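PDB 3ER6: putative transcriptional regulator protein from Vibrio parahaemolyticus, which is probably a sequence-specific DNA-binding transcription factor of the AraC family, represented here by its DJ-1/PfpI-like domain. Local coordinates for residues F43-L55 with V63-T75. The protein carries 1 engineered substitution. Sequence-based numbering, arbitrary orientation.
Sequences FMTHVVTPNNRPL and VQPTAQWQSFDFT
Asn52 joins the turn after strand 43-48 to the 3-10 segment 69-71 with both ends of its amide. Asn52 OD1 accepts from Trp69 N at 3.0 Å, the donor tilted somewhat from the carbonyl plane, and takes a second hydrogen bond from a water shared with Thr49 N and Ala67 O. On the other end, Asn52 ND2 reaches a lone pair of Gln70 OE1 at 2.8 Å, the two amide planes turned 45° apart. Bonds at both ends should fix which way round the amide sits, while Gln68 runs across it at about a right angle, CB and CG against Asn52 CG.

The indole of Trp69 has two carbonyl oxygens of the same type I turn, Thr49 to Asn52, at its edge. Trp69 NE1 donates to Pro50 O at 2.9 Å, a bent bond (135°) coming from above the carbonyl plane, and CD1 lies near Thr49 O. With CG between the backbone N and the carbonyl carbon, the indole is carried toward the turn. Trp69 CB packs on Val48 CG2 at 3.9 Å. Val48 CG1 touches Phe72 CE2, and Phe72 CZ sits 3.4 Å from His46 CG, over one face of an imidazole inclined 47° to the phenyl ring. At the far end, Leu55 and Val63 form an antiparallel hydrogen-bonded pair.

In this DJ-1/PfpI-like domain the contact joins the loop after an edge strand of the mostly parallel sheet to the segment following hairpin 55-57/61-64. Strand 43-48, one of the sheet's two outermost within this chain, pairs with strand 9-14, whose Val12 touches Val48 and Phe72. Helix 95-106 packs on Trp69 and Pro50, while Val63 and Gln64 continue the small hairpin sheet into the second subunit.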
loop_
_atom_site.group_PDB
_atom_site.type_symbol
_atom_site.label_atom_id
_atom_site.label_comp_id
_atom_site.label_asym_id
_atom_site.label_seq_id
_atom_site.Cartn_x
_atom_site.Cartn_y
_atom_site.Cartn_z
ATOM N N PHE A 43 8.207 5.323 -18.927
ATOM C CA PHE A 43 7.047 5.011 -18.101
ATOM C C PHE A 43 6.833 6.213 -17.189
ATOM O O PHE A 43 7.772 6.619 -16.480
ATOM C CB PHE A 43 7.328 3.742 -17.283
ATOM C CG PHE A 43 6.090 3.137 -16.637
ATOM C CD1 PHE A 43 5.148 2.453 -17.406
ATOM C CD2 PHE A 43 5.884 3.243 -15.283
ATOM C CE1 PHE A 43 3.999 1.867 -16.825
ATOM C CE2 PHE A 43 4.752 2.666 -14.682
ATOM C CZ PHE A 43 3.794 2.000 -15.468
ATOM N N MET A 44 5.650 6.826 -17.258
ATOM C CA MET A 44 5.361 7.995 -16.436
ATOM C C MET A 44 4.077 7.824 -15.656
ATOM O O MET A 44 3.033 7.441 -16.215
ATOM C CB MET A 44 5.369 9.333 -17.201
ATOM C CG MET A 44 5.168 9.306 -18.712
ATOM S SD MET A 44 5.663 10.898 -19.544
ATOM C CE MET A 44 6.915 11.391 -18.344
ATOM N N THR A 45 4.151 8.067 -14.356
ATOM C CA THR A 45 2.950 7.956 -13.509
ATOM C C THR A 45 2.611 9.279 -12.810
ATOM O O THR A 45 3.505 10.119 -12.567
ATOM C CB THR A 45 3.092 6.828 -12.448
ATOM O OG1 THR A 45 4.011 7.246 -11.448
ATOM C CG2 THR A 45 3.630 5.510 -13.096
ATOM N N HIS A 46 1.328 9.492 -12.516
ATOM C CA HIS A 46 0.897 10.741 -11.870
ATOM C C HIS A 46 -0.208 10.456 -10.893
ATOM O O HIS A 46 -1.219 9.887 -11.286
ATOM C CB HIS A 46 0.370 11.779 -12.912
ATOM C CG HIS A 46 1.268 11.954 -14.101
ATOM N ND1 HIS A 46 2.196 12.964 -14.178
ATOM C CD2 HIS A 46 1.391 11.235 -15.250
ATOM C CE1 HIS A 46 2.855 12.873 -15.320
ATOM N NE2 HIS A 46 2.380 11.837 -15.996
ATOM N N VAL A 47 -0.018 10.831 -9.631
ATOM C CA VAL A 47 -1.145 10.874 -8.703
ATOM C C VAL A 47 -1.929 12.177 -8.864
ATOM O O VAL A 47 -1.343 13.269 -8.880
ATOM C CB VAL A 47 -0.665 10.694 -7.234
ATOM C CG1 VAL A 47 -1.775 10.961 -6.254
ATOM C CG2 VAL A 47 -0.062 9.238 -7.050
ATOM N N VAL A 48 -3.237 12.062 -8.965
ATOM C CA VAL A 48 -4.161 13.213 -8.994
ATOM C C VAL A 48 -5.276 13.051 -7.969
ATOM O O VAL A 48 -5.608 11.924 -7.574
ATOM C CB VAL A 48 -4.810 13.449 -10.402
ATOM C CG1 VAL A 48 -3.706 13.824 -11.405
ATOM C CG2 VAL A 48 -5.630 12.211 -10.844
ATOM N N THR A 49 -5.805 14.172 -7.493
ATOM C CA THR A 49 -6.851 14.139 -6.494
ATOM C C THR A 49 -8.078 14.836 -7.066
ATOM O O THR A 49 -7.981 15.671 -7.976
ATOM C CB THR A 49 -6.413 14.797 -5.171
ATOM O OG1 THR A 49 -6.311 16.223 -5.377
ATOM C CG2 THR A 49 -5.033 14.157 -4.614
ATOM N N PRO A 50 -9.261 14.475 -6.560
ATOM C CA PRO A 50 -10.495 14.923 -7.195
ATOM C C PRO A 50 -10.657 16.436 -7.340
ATOM O O PRO A 50 -11.263 16.885 -8.341
ATOM C CB PRO A 50 -11.616 14.333 -6.315
ATOM C CG PRO A 50 -10.976 13.208 -5.531
ATOM C CD PRO A 50 -9.492 13.655 -5.342
ATOM N N ASN A 51 -10.146 17.199 -6.375
ATOM C CA ASN A 51 -10.212 18.663 -6.408
ATOM C C ASN A 51 -8.806 19.231 -6.615
ATOM O O ASN A 51 -8.574 20.431 -6.450
ATOM C CB ASN A 51 -10.804 19.161 -5.064
ATOM C CG ASN A 51 -10.042 18.565 -3.828
ATOM O OD1 ASN A 51 -9.055 17.784 -3.961
ATOM N ND2 ASN A 51 -10.497 18.936 -2.628
ATOM N N ASN A 52 -7.860 18.377 -6.988
ATOM C CA ASN A 52 -6.442 18.779 -7.151
ATOM C C ASN A 52 -5.865 19.429 -5.880
ATOM O O ASN A 52 -4.858 20.203 -5.952
ATOM C CB ASN A 52 -6.263 19.705 -8.388
ATOM C CG ASN A 52 -6.833 19.087 -9.666
ATOM O OD1 ASN A 52 -6.439 17.988 -10.037
ATOM N ND2 ASN A 52 -7.750 19.800 -10.356
ATOM N N ARG A 53 -6.470 19.136 -4.728
ATOM C CA ARG A 53 -5.901 19.605 -3.426
ATOM C C ARG A 53 -5.079 18.474 -2.801
ATOM O O ARG A 53 -5.240 17.342 -3.194
ATOM C CB ARG A 53 -7.033 20.008 -2.448
ATOM C CG ARG A 53 -8.016 21.084 -2.991
ATOM C CD ARG A 53 -7.397 22.446 -3.097
ATOM N NE ARG A 53 -7.058 22.914 -1.755
ATOM C CZ ARG A 53 -6.066 23.759 -1.472
ATOM N NH1 ARG A 53 -5.315 24.286 -2.453
ATOM N NH2 ARG A 53 -5.827 24.072 -0.196
ATOM N N PRO A 54 -4.234 18.777 -1.799
ATOM C CA PRO A 54 -3.501 17.748 -1.064
ATOM C C PRO A 54 -4.464 16.734 -0.400
ATOM O O PRO A 54 -5.596 17.083 -0.063
ATOM C CB PRO A 54 -2.825 18.526 0.073
ATOM C CG PRO A 54 -2.699 19.929 -0.426
ATOM C CD PRO A 54 -3.905 20.144 -1.355
ATOM N N LEU A 55 -4.012 15.498 -0.269
ATOM C CA LEU A 55 -4.767 14.532 0.476
ATOM C C LEU A 55 -4.296 14.735 1.885
ATOM O O LEU A 55 -3.105 14.970 2.112
ATOM C CB LEU A 55 -4.444 13.093 0.050
ATOM C CG LEU A 55 -4.976 12.661 -1.342
ATOM C CD1 LEU A 55 -4.799 11.201 -1.402
ATOM C CD2 LEU A 55 -6.427 13.014 -1.533
ATOM N N VAL A 63 -0.267 15.053 1.541
ATOM C CA VAL A 63 0.247 14.526 0.261
ATOM C C VAL A 63 -0.047 15.488 -0.925
ATOM O O VAL A 63 -1.195 15.646 -1.380
ATOM C CB VAL A 63 -0.311 13.120 -0.019
ATOM C CG1 VAL A 63 0.383 12.493 -1.288
ATOM C CG2 VAL A 63 -0.005 12.183 1.198
ATOM N N GLN A 64 0.991 16.142 -1.403
ATOM C CA GLN A 64 0.796 17.191 -2.383
ATOM C C GLN A 64 1.124 16.680 -3.807
ATOM O O GLN A 64 2.299 16.310 -4.096
ATOM C CB GLN A 64 1.687 18.364 -2.039
ATOM C CG GLN A 64 1.765 19.399 -3.165
ATOM C CD GLN A 64 0.493 20.214 -3.279
ATOM O OE1 GLN A 64 0.095 20.903 -2.332
ATOM N NE2 GLN A 64 -0.147 20.155 -4.430
ATOM N N PRO A 65 0.092 16.648 -4.681
ATOM C CA PRO A 65 0.372 16.232 -6.091
ATOM C C PRO A 65 1.052 17.306 -6.908
ATOM O O PRO A 65 1.106 18.463 -6.503
ATOM C CB PRO A 65 -1.041 15.979 -6.694
ATOM C CG PRO A 65 -1.987 16.859 -5.863
ATOM C CD PRO A 65 -1.358 16.883 -4.434
ATOM N N THR A 66 1.527 16.946 -8.106
ATOM C CA THR A 66 2.126 17.937 -8.950
ATOM C C THR A 66 1.536 17.895 -10.368
ATOM O O THR A 66 2.131 18.407 -11.321
ATOM C CB THR A 66 3.671 17.801 -8.981
ATOM O OG1 THR A 66 4.017 16.479 -9.413
ATOM C CG2 THR A 66 4.287 18.088 -7.567
ATOM N N ALA A 67 0.319 17.367 -10.487
ATOM C CA ALA A 67 -0.425 17.477 -11.731
ATOM C C ALA A 67 -1.891 17.568 -11.361
ATOM O O ALA A 67 -2.292 17.068 -10.296
ATOM C CB ALA A 67 -0.131 16.261 -12.606
ATOM N N GLN A 68 -2.681 18.211 -12.231
ATOM C CA GLN A 68 -4.161 18.268 -12.126
ATOM C C GLN A 68 -4.790 17.227 -13.067
ATOM O O GLN A 68 -4.275 17.003 -14.168
ATOM C CB GLN A 68 -4.652 19.688 -12.485
ATOM C CG GLN A 68 -4.148 20.746 -11.489
ATOM C CD GLN A 68 -4.850 22.096 -11.638
ATOM O OE1 GLN A 68 -5.088 22.513 -12.759
ATOM N NE2 GLN A 68 -5.170 22.781 -10.509
ATOM N N TRP A 69 -5.875 16.587 -12.636
ATOM C CA TRP A 69 -6.515 15.567 -13.486
ATOM C C TRP A 69 -6.955 16.142 -14.839
ATOM O O TRP A 69 -6.897 15.434 -15.861
ATOM C CB TRP A 69 -7.666 14.863 -12.767
ATOM C CG TRP A 69 -8.881 15.701 -12.341
ATOM C CD1 TRP A 69 -9.118 16.253 -11.105
ATOM C CD2 TRP A 69 -10.014 16.056 -13.152
ATOM N NE1 TRP A 69 -10.304 16.918 -11.106
ATOM C CE2 TRP A 69 -10.888 16.810 -12.336
ATOM C CE3 TRP A 69 -10.374 15.793 -14.481
ATOM C CZ2 TRP A 69 -12.125 17.296 -12.806
ATOM C CZ3 TRP A 69 -11.591 16.290 -14.961
ATOM C CH2 TRP A 69 -12.428 17.059 -14.141
ATOM N N GLN A 70 -7.336 17.421 -14.845
ATOM C CA GLN A 70 -7.783 18.112 -16.068
ATOM C C GLN A 70 -6.658 18.243 -17.103
ATOM O O GLN A 70 -6.927 18.395 -18.277
ATOM C CB GLN A 70 -8.387 19.526 -15.776
ATOM C CG GLN A 70 -9.667 19.593 -15.001
ATOM C CD GLN A 70 -9.447 19.678 -13.506
ATOM O OE1 GLN A 70 -8.366 19.284 -13.014
ATOM N NE2 GLN A 70 -10.481 20.129 -12.747
ATOM N N SER A 71 -5.388 18.133 -16.706
ATOM C CA SER A 71 -4.307 18.185 -17.709
ATOM C C SER A 71 -4.157 16.916 -18.548
ATOM O O SER A 71 -3.329 16.882 -19.454
ATOM C CB SER A 71 -2.956 18.475 -17.036
ATOM O OG SER A 71 -3.020 19.681 -16.307
ATOM N N PHE A 72 -4.915 15.869 -18.247
ATOM C CA PHE A 72 -4.761 14.604 -18.945
ATOM C C PHE A 72 -5.931 14.349 -19.886
ATOM O O PHE A 72 -7.024 14.081 -19.444
ATOM C CB PHE A 72 -4.545 13.437 -17.937
ATOM C CG PHE A 72 -3.314 13.629 -17.076
ATOM C CD1 PHE A 72 -2.053 13.419 -17.590
ATOM C CD2 PHE A 72 -3.422 14.053 -15.763
ATOM C CE1 PHE A 72 -0.905 13.655 -16.840
ATOM C CE2 PHE A 72 -2.300 14.259 -14.986
ATOM C CZ PHE A 72 -1.030 14.081 -15.498
ATOM N N ASP A 73 -5.724 14.522 -21.186
ATOM C CA ASP A 73 -6.749 14.155 -22.179
ATOM C C ASP A 73 -6.652 12.725 -22.579
ATOM O O ASP A 73 -7.635 12.157 -23.060
ATOM C CB ASP A 73 -6.567 14.946 -23.474
ATOM C CG ASP A 73 -7.055 16.340 -23.361
ATOM O OD1 ASP A 73 -7.919 16.605 -22.459
ATOM O OD2 ASP A 73 -6.570 17.168 -24.188
ATOM N N PHE A 74 -5.456 12.158 -22.409
ATOM C CA PHE A 74 -5.134 10.771 -22.802
ATOM C C PHE A 74 -4.372 10.082 -21.668
ATOM O O PHE A 74 -3.629 10.732 -20.960
ATOM C CB PHE A 74 -4.254 10.775 -24.087
ATOM C CG PHE A 74 -3.390 9.526 -24.268
ATOM C CD1 PHE A 74 -3.825 8.461 -25.062
ATOM C CD2 PHE A 74 -2.153 9.418 -23.627
ATOM C CE1 PHE A 74 -3.057 7.301 -25.208
ATOM C CE2 PHE A 74 -1.371 8.292 -23.779
ATOM C CZ PHE A 74 -1.819 7.222 -24.582
ATOM N N THR A 75 -4.553 8.778 -21.507
ATOM C CA THR A 75 -3.635 7.967 -20.671
ATOM C C THR A 75 -3.806 6.504 -21.094
ATOM O O THR A 75 -4.871 6.119 -21.548
ATOM C CB THR A 75 -3.952 8.109 -19.126
ATOM O OG1 THR A 75 -2.941 7.448 -18.337
ATOM C CG2 THR A 75 -5.382 7.531 -18.752
HETATM O O HOH W 1 1.179 14.176 -8.948
HETATM O O HOH W 2 -4.475 16.475 -8.617
HETATM O O HOH W 3 -4.369 22.297 -7.747
HETATM O O HOH W 4 -2.698 21.303 -4.670
#